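Long-range contact in putative DNA-binding protein (Salmonella choleraesuis, PDB 2HX0), which probably binds DNA and holds magnesium through a set of histidines: residues A[46-57]-A[114-125]. The protein carries 2 engineered substitutions. Sequence-based numbering, arbitrary orientation.
Sequences AAWIAGCTGSLT and VRTTLELVIGEL
Trp48 lays its six-membered ring over Gly123, whose CA sits 3.9 Å from the ring centroid in a CH-pi contact. Chi1 of 89° puts CG of Trp48 between its backbone N and carbonyl carbon, and the ring then lies over Gly123. Leu125 CD2 comes to 3.6 Å from Trp48 CZ3, the two side chains crossing nearly at right angles. On the other sheet face, Cys52 SG packs against Leu120 CD2 at 3.5 Å. Ser55 OG and Thr116 OG1 share a hydrogen bond of 2.7 Å. The Arg115 guanidinium lays one face over Ser55, and NE makes a bent bond to Leu56 O at 3.3 Å, approaching from above the carbonyl plane. At the far end, Glu124 OE1 accepts Ala46 N at 3.0 Å on its syn side.

These strands are antiparallel neighbours in the large antiparallel sheet of the PCC domain, between strands 15-25 and 75-86. A classic beta bulge interrupts them, with Ala50 and Gly51 both facing Val121.

Glu77 forms a salt bridge with Arg115 NH2; Glu124 OE2 accepts Arg45 N and forms one with Arg148. Trp48 NE1 donates to Ala50 O of the third subunit. Glu119 hydrogen-bonds Thr84 OG1 (through OE1) and magnesium ligand His91 ND1 (through OE2) of the second subunit, consistent with second-shell positioning.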
loop_
_atom_site.group_PDB
_atom_site.type_symbol
_atom_site.label_atom_id
_atom_site.label_comp_id
_atom_site.label_asym_id
_atom_site.label_seq_id
_atom_site.Cartn_x
_atom_site.Cartn_y
_atom_site.Cartn_z
ATOM N N ALA A 46 -10.751 -10.341 10.657
ATOM C CA ALA A 46 -10.361 -8.931 10.614
ATOM C C ALA A 46 -9.063 -8.806 9.830
ATOM O O ALA A 46 -7.993 -8.619 10.404
ATOM C CB ALA A 46 -10.170 -8.404 12.025
ATOM N N ALA A 47 -9.169 -8.885 8.509
ATOM C CA ALA A 47 -7.991 -8.846 7.664
ATOM C C ALA A 47 -7.908 -7.630 6.758
ATOM O O ALA A 47 -8.875 -6.890 6.597
ATOM C CB ALA A 47 -7.931 -10.131 6.822
ATOM N N TRP A 48 -6.730 -7.423 6.183
ATOM C CA TRP A 48 -6.516 -6.315 5.259
ATOM C C TRP A 48 -5.393 -6.716 4.315
ATOM O O TRP A 48 -4.609 -7.614 4.622
ATOM C CB TRP A 48 -6.168 -5.027 6.034
ATOM C CG TRP A 48 -4.705 -4.783 6.334
ATOM C CD1 TRP A 48 -3.839 -4.003 5.621
ATOM C CD2 TRP A 48 -3.965 -5.279 7.455
ATOM N NE1 TRP A 48 -2.607 -3.980 6.229
ATOM C CE2 TRP A 48 -2.657 -4.757 7.358
ATOM C CE3 TRP A 48 -4.281 -6.117 8.533
ATOM C CZ2 TRP A 48 -1.663 -5.041 8.302
ATOM C CZ3 TRP A 48 -3.294 -6.402 9.471
ATOM C CH2 TRP A 48 -1.998 -5.863 9.348
ATOM N N ILE A 49 -5.337 -6.081 3.152
ATOM C CA ILE A 49 -4.285 -6.394 2.193
ATOM C C ILE A 49 -3.056 -5.586 2.590
ATOM O O ILE A 49 -3.053 -4.359 2.492
ATOM C CB ILE A 49 -4.686 -6.004 0.762
ATOM C CG1 ILE A 49 -6.062 -6.585 0.424
ATOM C CG2 ILE A 49 -3.634 -6.519 -0.213
ATOM C CD1 ILE A 49 -6.223 -8.131 0.468
ATOM N N ALA A 50 -2.020 -6.281 3.052
ATOM C CA ALA A 50 -0.795 -5.619 3.488
ATOM C C ALA A 50 0.206 -5.410 2.359
ATOM O O ALA A 50 1.111 -4.588 2.473
ATOM C CB ALA A 50 -0.145 -6.416 4.626
ATOM N N GLY A 51 0.046 -6.158 1.276
ATOM C CA GLY A 51 0.950 -6.023 0.147
ATOM C C GLY A 51 0.407 -6.788 -1.040
ATOM O O GLY A 51 -0.185 -7.850 -0.870
ATOM N N CYS A 52 0.589 -6.253 -2.243
ATOM C CA CYS A 52 0.093 -6.935 -3.433
ATOM C C CYS A 52 0.754 -6.465 -4.716
ATOM O O CYS A 52 0.954 -5.267 -4.931
ATOM C CB CYS A 52 -1.426 -6.749 -3.557
ATOM S SG CYS A 52 -2.182 -7.558 -5.004
ATOM N N THR A 53 1.103 -7.425 -5.561
ATOM C CA THR A 53 1.705 -7.119 -6.848
ATOM C C THR A 53 1.287 -8.219 -7.806
ATOM O O THR A 53 1.055 -9.349 -7.391
ATOM C CB THR A 53 3.239 -7.064 -6.766
ATOM O OG1 THR A 53 3.761 -6.646 -8.033
ATOM C CG2 THR A 53 3.814 -8.422 -6.414
ATOM N N GLY A 54 1.179 -7.889 -9.086
ATOM C CA GLY A 54 0.776 -8.894 -10.048
ATOM C C GLY A 54 0.280 -8.307 -11.347
ATOM O O GLY A 54 0.525 -7.143 -11.649
ATOM N N SER A 55 -0.448 -9.121 -12.103
ATOM C CA SER A 55 -0.969 -8.714 -13.399
ATOM C C SER A 55 -2.375 -9.253 -13.617
ATOM O O SER A 55 -2.740 -10.296 -13.079
ATOM C CB SER A 55 -0.039 -9.232 -14.498
ATOM O OG SER A 55 0.174 -10.625 -14.360
ATOM N N LEU A 56 -3.158 -8.536 -14.413
ATOM C CA LEU A 56 -4.525 -8.945 -14.705
ATOM C C LEU A 56 -4.822 -8.872 -16.193
ATOM O O LEU A 56 -4.162 -8.145 -16.938
ATOM C CB LEU A 56 -5.523 -8.047 -13.975
ATOM C CG LEU A 56 -5.460 -7.972 -12.450
ATOM C CD1 LEU A 56 -6.424 -6.909 -11.963
ATOM C CD2 LEU A 56 -5.804 -9.328 -11.838
ATOM N N THR A 57 -5.827 -9.637 -16.605
ATOM C CA THR A 57 -6.279 -9.667 -17.988
ATOM C C THR A 57 -7.635 -8.967 -18.000
ATOM O O THR A 57 -7.835 -7.984 -18.716
ATOM C CB THR A 57 -6.428 -11.110 -18.489
ATOM O OG1 THR A 57 -5.136 -11.727 -18.538
ATOM C CG2 THR A 57 -7.052 -11.135 -19.878
ATOM N N VAL A 114 -6.565 -12.999 -13.018
ATOM C CA VAL A 114 -5.106 -13.008 -13.018
ATOM C C VAL A 114 -4.526 -13.317 -14.396
ATOM O O VAL A 114 -4.998 -14.217 -15.098
ATOM C CB VAL A 114 -4.580 -14.048 -12.002
ATOM C CG1 VAL A 114 -3.057 -14.083 -12.006
ATOM C CG2 VAL A 114 -5.092 -13.705 -10.616
ATOM N N ARG A 115 -3.493 -12.574 -14.781
ATOM C CA ARG A 115 -2.853 -12.792 -16.071
ATOM C C ARG A 115 -1.713 -13.792 -15.901
ATOM O O ARG A 115 -1.791 -14.915 -16.397
ATOM C CB ARG A 115 -2.333 -11.465 -16.637
ATOM C CG ARG A 115 -1.797 -11.560 -18.061
ATOM C CD ARG A 115 -1.977 -10.238 -18.795
ATOM N NE ARG A 115 -1.296 -9.126 -18.134
ATOM C CZ ARG A 115 0.018 -8.934 -18.155
ATOM N NH1 ARG A 115 0.806 -9.780 -18.808
ATOM N NH2 ARG A 115 0.549 -7.893 -17.522
ATOM N N THR A 116 -0.663 -13.392 -15.189
ATOM C CA THR A 116 0.465 -14.286 -14.957
ATOM C C THR A 116 0.585 -14.646 -13.480
ATOM O O THR A 116 0.998 -15.755 -13.143
ATOM C CB THR A 116 1.809 -13.669 -15.418
ATOM O OG1 THR A 116 2.093 -12.492 -14.653
ATOM C CG2 THR A 116 1.754 -13.318 -16.896
ATOM N N THR A 117 0.210 -13.724 -12.599
ATOM C CA THR A 117 0.323 -13.987 -11.170
ATOM C C THR A 117 -0.266 -12.855 -10.333
ATOM O O THR A 117 -0.485 -11.751 -10.822
ATOM C CB THR A 117 1.820 -14.124 -10.761
ATOM O OG1 THR A 117 1.922 -14.661 -9.437
ATOM C CG2 THR A 117 2.496 -12.754 -10.764
ATOM N N LEU A 118 -0.545 -13.151 -9.071
ATOM C CA LEU A 118 -0.998 -12.131 -8.133
ATOM C C LEU A 118 -0.390 -12.556 -6.807
ATOM O O LEU A 118 -0.760 -13.585 -6.245
ATOM C CB LEU A 118 -2.521 -12.046 -8.019
ATOM C CG LEU A 118 -2.882 -10.749 -7.275
ATOM C CD1 LEU A 118 -2.574 -9.551 -8.176
ATOM C CD2 LEU A 118 -4.347 -10.743 -6.876
ATOM N N GLU A 119 0.576 -11.777 -6.330
ATOM C CA GLU A 119 1.263 -12.068 -5.076
ATOM C C GLU A 119 0.636 -11.218 -3.993
ATOM O O GLU A 119 0.505 -10.010 -4.149
ATOM C CB GLU A 119 2.746 -11.741 -5.217
ATOM C CG GLU A 119 3.474 -12.662 -6.192
ATOM C CD GLU A 119 4.884 -12.197 -6.510
ATOM O OE1 GLU A 119 5.552 -11.645 -5.609
ATOM O OE2 GLU A 119 5.332 -12.399 -7.659
ATOM N N LEU A 120 0.258 -11.855 -2.891
ATOM C CA LEU A 120 -0.400 -11.147 -1.809
ATOM C C LEU A 120 0.139 -11.450 -0.427
ATOM O O LEU A 120 0.526 -12.576 -0.132
ATOM C CB LEU A 120 -1.888 -11.508 -1.787
ATOM C CG LEU A 120 -2.817 -11.128 -2.935
ATOM C CD1 LEU A 120 -3.849 -12.225 -3.136
ATOM C CD2 LEU A 120 -3.491 -9.801 -2.618
ATOM N N VAL A 121 0.171 -10.422 0.415
ATOM C CA VAL A 121 0.535 -10.599 1.812
ATOM C C VAL A 121 -0.706 -10.062 2.515
ATOM O O VAL A 121 -1.045 -8.882 2.384
ATOM C CB VAL A 121 1.761 -9.786 2.235
ATOM C CG1 VAL A 121 1.964 -9.932 3.746
ATOM C CG2 VAL A 121 2.984 -10.294 1.514
ATOM N N ILE A 122 -1.405 -10.942 3.219
ATOM C CA ILE A 122 -2.622 -10.559 3.914
ATOM C C ILE A 122 -2.421 -10.566 5.421
ATOM O O ILE A 122 -1.900 -11.526 5.977
ATOM C CB ILE A 122 -3.771 -11.524 3.551
ATOM C CG1 ILE A 122 -4.060 -11.429 2.046
ATOM C CG2 ILE A 122 -5.012 -11.199 4.380
ATOM C CD1 ILE A 122 -3.000 -11.945 1.132
ATOM N N GLY A 123 -2.823 -9.480 6.072
ATOM C CA GLY A 123 -2.697 -9.404 7.516
ATOM C C GLY A 123 -4.027 -9.716 8.176
ATOM O O GLY A 123 -5.080 -9.388 7.636
ATOM N N GLU A 124 -3.973 -10.379 9.328
ATOM C CA GLU A 124 -5.165 -10.724 10.106
ATOM C C GLU A 124 -4.914 -10.193 11.517
ATOM O O GLU A 124 -3.816 -10.342 12.053
ATOM C CB GLU A 124 -5.370 -12.245 10.147
ATOM C CG GLU A 124 -6.297 -12.741 11.273
ATOM C CD GLU A 124 -7.782 -12.501 11.012
ATOM O OE1 GLU A 124 -8.124 -11.661 10.157
ATOM O OE2 GLU A 124 -8.614 -13.153 11.677
ATOM N N LEU A 125 -5.927 -9.566 12.107
ATOM C CA LEU A 125 -5.807 -9.003 13.455
ATOM C C LEU A 125 -6.592 -9.904 14.411
ATOM O O LEU A 125 -7.791 -9.718 14.609
ATOM C CB LEU A 125 -6.375 -7.581 13.454
ATOM C CG LEU A 125 -5.709 -6.671 12.415
ATOM C CD1 LEU A 125 -6.566 -5.438 12.160
ATOM C CD2 LEU A 125 -4.320 -6.291 12.897
#